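Local atomic coordinates of arylalkylamine N-Acetyltransferase 2 (Aedes aegypti, PDB entry 4FD5), a protein that probably transfers the acyl group of acetyl-CoA or a longer-chain acyl-CoA to the amine of arylalkylamines such as dopamine or serotonin. Residues A[17-22]-A[59-64]; A[29-34]-A[50-55]. All coordinates share one frame; numbering follows the deposited sequence.

Contact 1: residues A[17-22]-A[59-64]; sequences KYYDDV and TLKDNV
Tyr-19 lies along Leu-60 and joins the first turn of helix 19-29 to the end of helix 50-60. Both helices belong to the GNAT acetyltransferase fold, in which helices pack against a central mixed sheet. The side chains of Tyr-19 and Leu-60 slide past each other in opposite directions. The bond from CA to CB of Tyr-19 points toward 59-64. With CG anti to the carbonyl carbon (chi1 -66°), the ring is carried on over Leu-60. CG and CD1 of the ring meet the methyl CD1 of Leu-60; the closer pair is Tyr-19 CD1 to Leu-60 CD1, 3.9 Å. Further out, CE1 of Tyr-19 is 3.8 Å from CB of Leu-60. That carbon stands over one ring face, offset toward the rim. It makes a CH-pi contact, 4.1 Å from the ring centroid and 23° off the normal. CE2 meets CG of Lys-61, whose chain crosses the tyrosine at about a right angle. CZ lies near Leu-60 CB and O. At the tip, Tyr-19 OH touches Leu-60 O at 3.6 Å and Lys-61 CA at 3.7 Å, without a hydrogen bond. Deeper in, Val-22 CG1 and Leu-60 CD1 meet tip to tip at 4.2 Å. Val-22 and Leu-60 also both touch Ile-14 and Leu-80, the latter on strand 75-85. Asn-63 follows the helix with positive phi. OH of Tyr-19 donates to a water oxygen at 2.7 Å, and this water donates to Asn-63 OD1 at 3.0 Å.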
loop_
_atom_site.group_PDB
_atom_site.type_symbol
_atom_site.label_atom_id
_atom_site.label_comp_id
_atom_site.label_asym_id
_atom_site.label_seq_id
_atom_site.Cartn_x
_atom_site.Cartn_y
_atom_site.Cartn_z
ATOM N N LYS A 17 13.485 14.075 7.341
ATOM C CA LYS A 17 13.145 14.762 8.583
ATOM C C LYS A 17 11.724 14.439 9.039
ATOM O O LYS A 17 11.379 14.644 10.188
ATOM C CB LYS A 17 13.332 16.275 8.449
ATOM C CG LYS A 17 14.783 16.681 8.287
ATOM C CD LYS A 17 14.953 18.145 8.649
ATOM C CE LYS A 17 16.415 18.581 8.537
ATOM N NZ LYS A 17 16.592 20.009 8.912
ATOM N N TYR A 18 10.911 13.928 8.118
ATOM C CA TYR A 18 9.527 13.577 8.425
ATOM C C TYR A 18 9.305 12.084 8.615
ATOM O O TYR A 18 8.194 11.679 8.988
ATOM C CB TYR A 18 8.577 14.077 7.333
ATOM C CG TYR A 18 8.444 15.571 7.331
ATOM C CD1 TYR A 18 7.432 16.188 8.044
ATOM C CD2 TYR A 18 9.340 16.359 6.637
ATOM C CE1 TYR A 18 7.306 17.569 8.054
ATOM C CE2 TYR A 18 9.230 17.748 6.652
ATOM C CZ TYR A 18 8.202 18.337 7.358
ATOM O OH TYR A 18 8.062 19.711 7.384
ATOM N N TYR A 19 10.340 11.265 8.392
ATOM C CA TYR A 19 10.114 9.830 8.487
ATOM C C TYR A 19 9.504 9.405 9.833
ATOM O O TYR A 19 8.542 8.637 9.866
ATOM C CB TYR A 19 11.387 9.021 8.222
ATOM C CG TYR A 19 11.976 9.066 6.826
ATOM C CD1 TYR A 19 11.305 9.634 5.746
ATOM C CD2 TYR A 19 13.228 8.513 6.589
ATOM C CE1 TYR A 19 11.879 9.658 4.473
ATOM C CE2 TYR A 19 13.786 8.526 5.354
ATOM C CZ TYR A 19 13.122 9.089 4.292
ATOM O OH TYR A 19 13.737 9.090 3.065
ATOM N N ASP A 20 10.069 9.874 10.950
ATOM C CA ASP A 20 9.535 9.475 12.246
ATOM C C ASP A 20 8.070 9.877 12.354
ATOM O O ASP A 20 7.242 9.056 12.772
ATOM C CB ASP A 20 10.305 10.116 13.406
ATOM C CG ASP A 20 11.636 9.438 13.687
ATOM O OD1 ASP A 20 11.948 8.412 13.070
ATOM O OD2 ASP A 20 12.379 9.935 14.564
ATOM N N ASP A 21 7.765 11.119 11.956
ATOM C CA ASP A 21 6.396 11.651 12.068
ATOM C C ASP A 21 5.466 10.764 11.249
ATOM O O ASP A 21 4.320 10.501 11.647
ATOM C CB ASP A 21 6.289 13.068 11.502
ATOM C CG ASP A 21 6.868 14.143 12.416
ATOM O OD1 ASP A 21 7.155 13.860 13.592
ATOM O OD2 ASP A 21 7.008 15.299 11.943
ATOM N N VAL A 22 5.956 10.314 10.099
ATOM C CA VAL A 22 5.104 9.545 9.193
ATOM C C VAL A 22 4.862 8.163 9.802
ATOM O O VAL A 22 3.728 7.671 9.844
ATOM C CB VAL A 22 5.695 9.492 7.763
ATOM C CG1 VAL A 22 5.023 8.389 6.917
ATOM C CG2 VAL A 22 5.589 10.852 7.083
ATOM N N THR A 59 10.440 1.778 2.018
ATOM C CA THR A 59 9.631 2.424 0.991
ATOM C C THR A 59 9.866 3.943 0.943
ATOM O O THR A 59 10.076 4.514 -0.136
ATOM C CB THR A 59 8.149 2.122 1.220
ATOM O OG1 THR A 59 7.939 0.721 1.004
ATOM C CG2 THR A 59 7.267 2.939 0.237
ATOM N N LEU A 60 9.834 4.575 2.115
ATOM C CA LEU A 60 10.058 6.005 2.232
ATOM C C LEU A 60 11.364 6.414 1.564
ATOM O O LEU A 60 11.426 7.441 0.898
ATOM C CB LEU A 60 10.056 6.454 3.700
ATOM C CG LEU A 60 8.665 6.570 4.335
ATOM C CD1 LEU A 60 8.724 6.714 5.860
ATOM C CD2 LEU A 60 7.907 7.735 3.717
ATOM N N LYS A 61 12.402 5.600 1.727
ATOM C CA LYS A 61 13.696 5.962 1.141
ATOM C C LYS A 61 13.758 5.968 -0.390
ATOM O O LYS A 61 14.735 6.461 -0.976
ATOM C CB LYS A 61 14.796 5.092 1.734
ATOM C CG LYS A 61 15.049 5.436 3.182
ATOM C CD LYS A 61 15.892 4.385 3.883
ATOM C CE LYS A 61 16.116 4.785 5.328
ATOM N NZ LYS A 61 16.912 3.788 6.091
ATOM N N ASP A 62 12.720 5.454 -1.050
ATOM C CA ASP A 62 12.618 5.587 -2.510
ATOM C C ASP A 62 12.332 7.028 -2.953
ATOM O O ASP A 62 12.378 7.336 -4.150
ATOM C CB ASP A 62 11.548 4.653 -3.096
ATOM C CG ASP A 62 12.007 3.207 -3.198
ATOM O OD1 ASP A 62 13.229 2.926 -3.068
ATOM O OD2 ASP A 62 11.136 2.337 -3.417
ATOM N N ASN A 63 12.019 7.892 -1.986
ATOM C CA ASN A 63 11.878 9.322 -2.214
ATOM C C ASN A 63 10.760 9.660 -3.201
ATOM O O ASN A 63 10.858 10.626 -3.958
ATOM C CB ASN A 63 13.187 9.906 -2.750
ATOM C CG ASN A 63 13.308 11.393 -2.482
ATOM O OD1 ASN A 63 12.769 11.905 -1.496
ATOM N ND2 ASN A 63 14.024 12.099 -3.359
ATOM N N VAL A 64 9.699 8.863 -3.196
ATOM C CA VAL A 64 8.547 9.140 -4.066
ATOM C C VAL A 64 7.229 9.131 -3.302
ATOM O O VAL A 64 6.158 9.080 -3.921
ATOM C CB VAL A 64 8.451 8.199 -5.300
ATOM C CG1 VAL A 64 9.591 8.481 -6.288
ATOM C CG2 VAL A 64 8.447 6.734 -4.882
HETATM O O HOH W 1 12.947 10.935 1.292
#

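Contact 2: residues A[29-34]-A[50-55]; sequences TFFADE and PLLEQH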
loop_
_atom_site.group_PDB
_atom_site.type_symbol
_atom_site.label_atom_id
_atom_site.label_comp_id
_atom_site.label_asym_id
_atom_site.label_seq_id
_atom_site.Cartn_x
_atom_site.Cartn_y
_atom_site.Cartn_z
ATOM N N THR A 29 -2.742 5.415 13.090
ATOM C CA THR A 29 -3.964 5.572 12.312
ATOM C C THR A 29 -4.194 4.469 11.307
ATOM O O THR A 29 -5.332 4.253 10.869
ATOM C CB THR A 29 -4.042 6.941 11.574
ATOM O OG1 THR A 29 -3.079 6.978 10.518
ATOM C CG2 THR A 29 -3.795 8.093 12.515
ATOM N N PHE A 30 -3.127 3.766 10.947
ATOM C CA PHE A 30 -3.192 2.912 9.779
ATOM C C PHE A 30 -2.971 1.433 10.040
ATOM O O PHE A 30 -3.793 0.616 9.668
ATOM C CB PHE A 30 -2.221 3.383 8.697
ATOM C CG PHE A 30 -2.262 2.540 7.462
ATOM C CD1 PHE A 30 -3.247 2.747 6.500
ATOM C CD2 PHE A 30 -1.340 1.523 7.266
ATOM C CE1 PHE A 30 -3.303 1.970 5.367
ATOM C CE2 PHE A 30 -1.388 0.741 6.124
ATOM C CZ PHE A 30 -2.376 0.961 5.171
ATOM N N PHE A 31 -1.841 1.097 10.656
ATOM C CA PHE A 31 -1.371 -0.285 10.686
ATOM C C PHE A 31 -2.411 -1.246 11.271
ATOM O O PHE A 31 -2.683 -2.285 10.689
ATOM C CB PHE A 31 -0.076 -0.391 11.495
ATOM C CG PHE A 31 1.164 0.113 10.779
ATOM C CD1 PHE A 31 1.331 -0.055 9.411
ATOM C CD2 PHE A 31 2.178 0.727 11.504
ATOM C CE1 PHE A 31 2.484 0.386 8.774
ATOM C CE2 PHE A 31 3.345 1.165 10.874
ATOM C CZ PHE A 31 3.489 1.008 9.506
ATOM N N ALA A 32 -2.985 -0.902 12.421
ATOM C CA ALA A 32 -3.921 -1.805 13.096
ATOM C C ALA A 32 -5.296 -1.870 12.418
ATOM O O ALA A 32 -6.064 -2.795 12.661
ATOM C CB ALA A 32 -4.075 -1.414 14.559
ATOM N N ASP A 33 -5.584 -0.889 11.567
ATOM C CA ASP A 33 -6.890 -0.750 10.916
ATOM C C ASP A 33 -6.928 -1.374 9.512
ATOM O O ASP A 33 -7.993 -1.619 8.952
ATOM C CB ASP A 33 -7.209 0.743 10.824
ATOM C CG ASP A 33 -8.687 1.029 10.693
ATOM O OD1 ASP A 33 -9.506 0.274 11.257
ATOM O OD2 ASP A 33 -9.019 2.040 10.039
ATOM N N GLU A 34 -5.758 -1.603 8.930
ATOM C CA GLU A 34 -5.649 -2.173 7.593
ATOM C C GLU A 34 -6.345 -3.547 7.584
ATOM O O GLU A 34 -6.182 -4.333 8.517
ATOM C CB GLU A 34 -4.154 -2.281 7.234
ATOM C CG GLU A 34 -3.832 -2.462 5.767
ATOM C CD GLU A 34 -3.847 -3.914 5.347
ATOM O OE1 GLU A 34 -3.840 -4.781 6.235
ATOM O OE2 GLU A 34 -3.848 -4.179 4.131
ATOM N N PRO A 50 7.638 -4.312 14.101
ATOM C CA PRO A 50 8.978 -4.109 13.535
ATOM C C PRO A 50 9.062 -4.337 12.023
ATOM O O PRO A 50 9.747 -3.562 11.343
ATOM C CB PRO A 50 9.832 -5.134 14.281
ATOM C CG PRO A 50 9.093 -5.355 15.573
ATOM C CD PRO A 50 7.642 -5.272 15.221
ATOM N N LEU A 51 8.389 -5.361 11.498
ATOM C CA LEU A 51 8.462 -5.646 10.070
ATOM C C LEU A 51 7.694 -4.608 9.248
ATOM O O LEU A 51 8.174 -4.157 8.212
ATOM C CB LEU A 51 7.952 -7.060 9.764
ATOM C CG LEU A 51 8.709 -8.199 10.450
ATOM C CD1 LEU A 51 8.086 -9.536 10.087
ATOM C CD2 LEU A 51 10.183 -8.183 10.078
ATOM N N LEU A 52 6.509 -4.232 9.713
ATOM C CA LEU A 52 5.742 -3.192 9.035
ATOM C C LEU A 52 6.531 -1.901 8.939
ATOM O O LEU A 52 6.548 -1.242 7.892
ATOM C CB LEU A 52 4.433 -2.904 9.771
ATOM C CG LEU A 52 3.380 -4.007 9.857
ATOM C CD1 LEU A 52 2.149 -3.482 10.601
ATOM C CD2 LEU A 52 3.008 -4.514 8.461
ATOM N N GLU A 53 7.176 -1.526 10.038
ATOM C CA GLU A 53 7.927 -0.278 10.084
ATOM C C GLU A 53 9.204 -0.347 9.261
ATOM O O GLU A 53 9.550 0.611 8.583
ATOM C CB GLU A 53 8.212 0.106 11.535
ATOM C CG GLU A 53 6.947 0.494 12.285
ATOM C CD GLU A 53 7.133 0.551 13.785
ATOM O OE1 GLU A 53 8.248 0.873 14.241
ATOM O OE2 GLU A 53 6.162 0.262 14.514
ATOM N N GLN A 54 9.892 -1.486 9.303
ATOM C CA GLN A 54 11.056 -1.707 8.442
ATOM C C GLN A 54 10.679 -1.536 6.962
ATOM O O GLN A 54 11.398 -0.883 6.182
ATOM C CB GLN A 54 11.618 -3.109 8.695
ATOM C CG GLN A 54 12.764 -3.522 7.802
ATOM C CD GLN A 54 13.232 -4.933 8.124
ATOM O OE1 GLN A 54 14.039 -5.139 9.031
ATOM N NE2 GLN A 54 12.697 -5.914 7.404
ATOM N N HIS A 55 9.545 -2.124 6.578
ATOM C CA HIS A 55 9.077 -2.047 5.199
ATOM C C HIS A 55 8.713 -0.613 4.807
ATOM O O HIS A 55 9.115 -0.145 3.737
ATOM C CB HIS A 55 7.888 -2.999 4.963
ATOM C CG HIS A 55 7.495 -3.147 3.519
ATOM N ND1 HIS A 55 6.242 -3.572 3.130
ATOM C CD2 HIS A 55 8.192 -2.938 2.375
ATOM C CE1 HIS A 55 6.179 -3.610 1.808
ATOM N NE2 HIS A 55 7.347 -3.230 1.325
#
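The Phe-31 ring slides past the side chain of Leu-52. CG of Phe-31 lies anti to the carbonyl carbon (chi1 -76°), which swings the ring over toward Leu-52. The methyl CD1 of Leu-52 is 3.7 Å from CD1 of Phe-31 and equally near its CG. It lies over one ring face, 4.1 Å from the centroid and 28° off the normal, in a CH-pi contact. CB of Leu-52 covers the outer end of the same face, 4.0 Å from Phe-31 CZ. Glu-53 adds its aliphatic part: its CG is 3.9 Å from Phe-31 CE2, and its carboxylate plane is only 13° from that of the ring. The contact joins the loop after helix 19-29 to the first turns of helix 50-60, within the GNAT fold. Phe-31 also touches Leu-26 of helix 19-29 and Ile-135 of strand 129-138, while Leu-52 leans on Leu-42 and Phe-105. In the carboxylate of Glu-53, OE1 forms a salt bridge with Arg-27 and OE2 accepts from the backbone N of His-49. One bond lies within the loop: Asp-33 N donates to Phe-30 O at 3.0 Å. Asn-37 ND2 donates to Phe-31 O, and Glu-34, the N-cap of helix 35-39, accepts from Asn-37 N at OE1 and is hydrogen-bonded to Thr-172 OG1 through OE2.

Overall arrangement
Contacts 1 and 2 use the two ends of helix 50-60. Contact 2 takes its first residues and contact 1 its last, and their centres lie about 14 Å apart. The partners follow each other too: helix 19-29 begins in contact 1, and the loop after it serves contact 2. Both are partly buried, and each sets an aromatic ring against a leucine and the next residue. Contact 2 has its centre nearer the centre of the chain, about 10 Å against 14 Å. Phe-31 is buried and its contacts across the segments are apolar; Tyr-19 is partly exposed and its hydroxyl reaches Asn-63 through a water. In contact 2 the polar bonds of Glu-53 go to residues outside the two segments, Arg-27 and His-49.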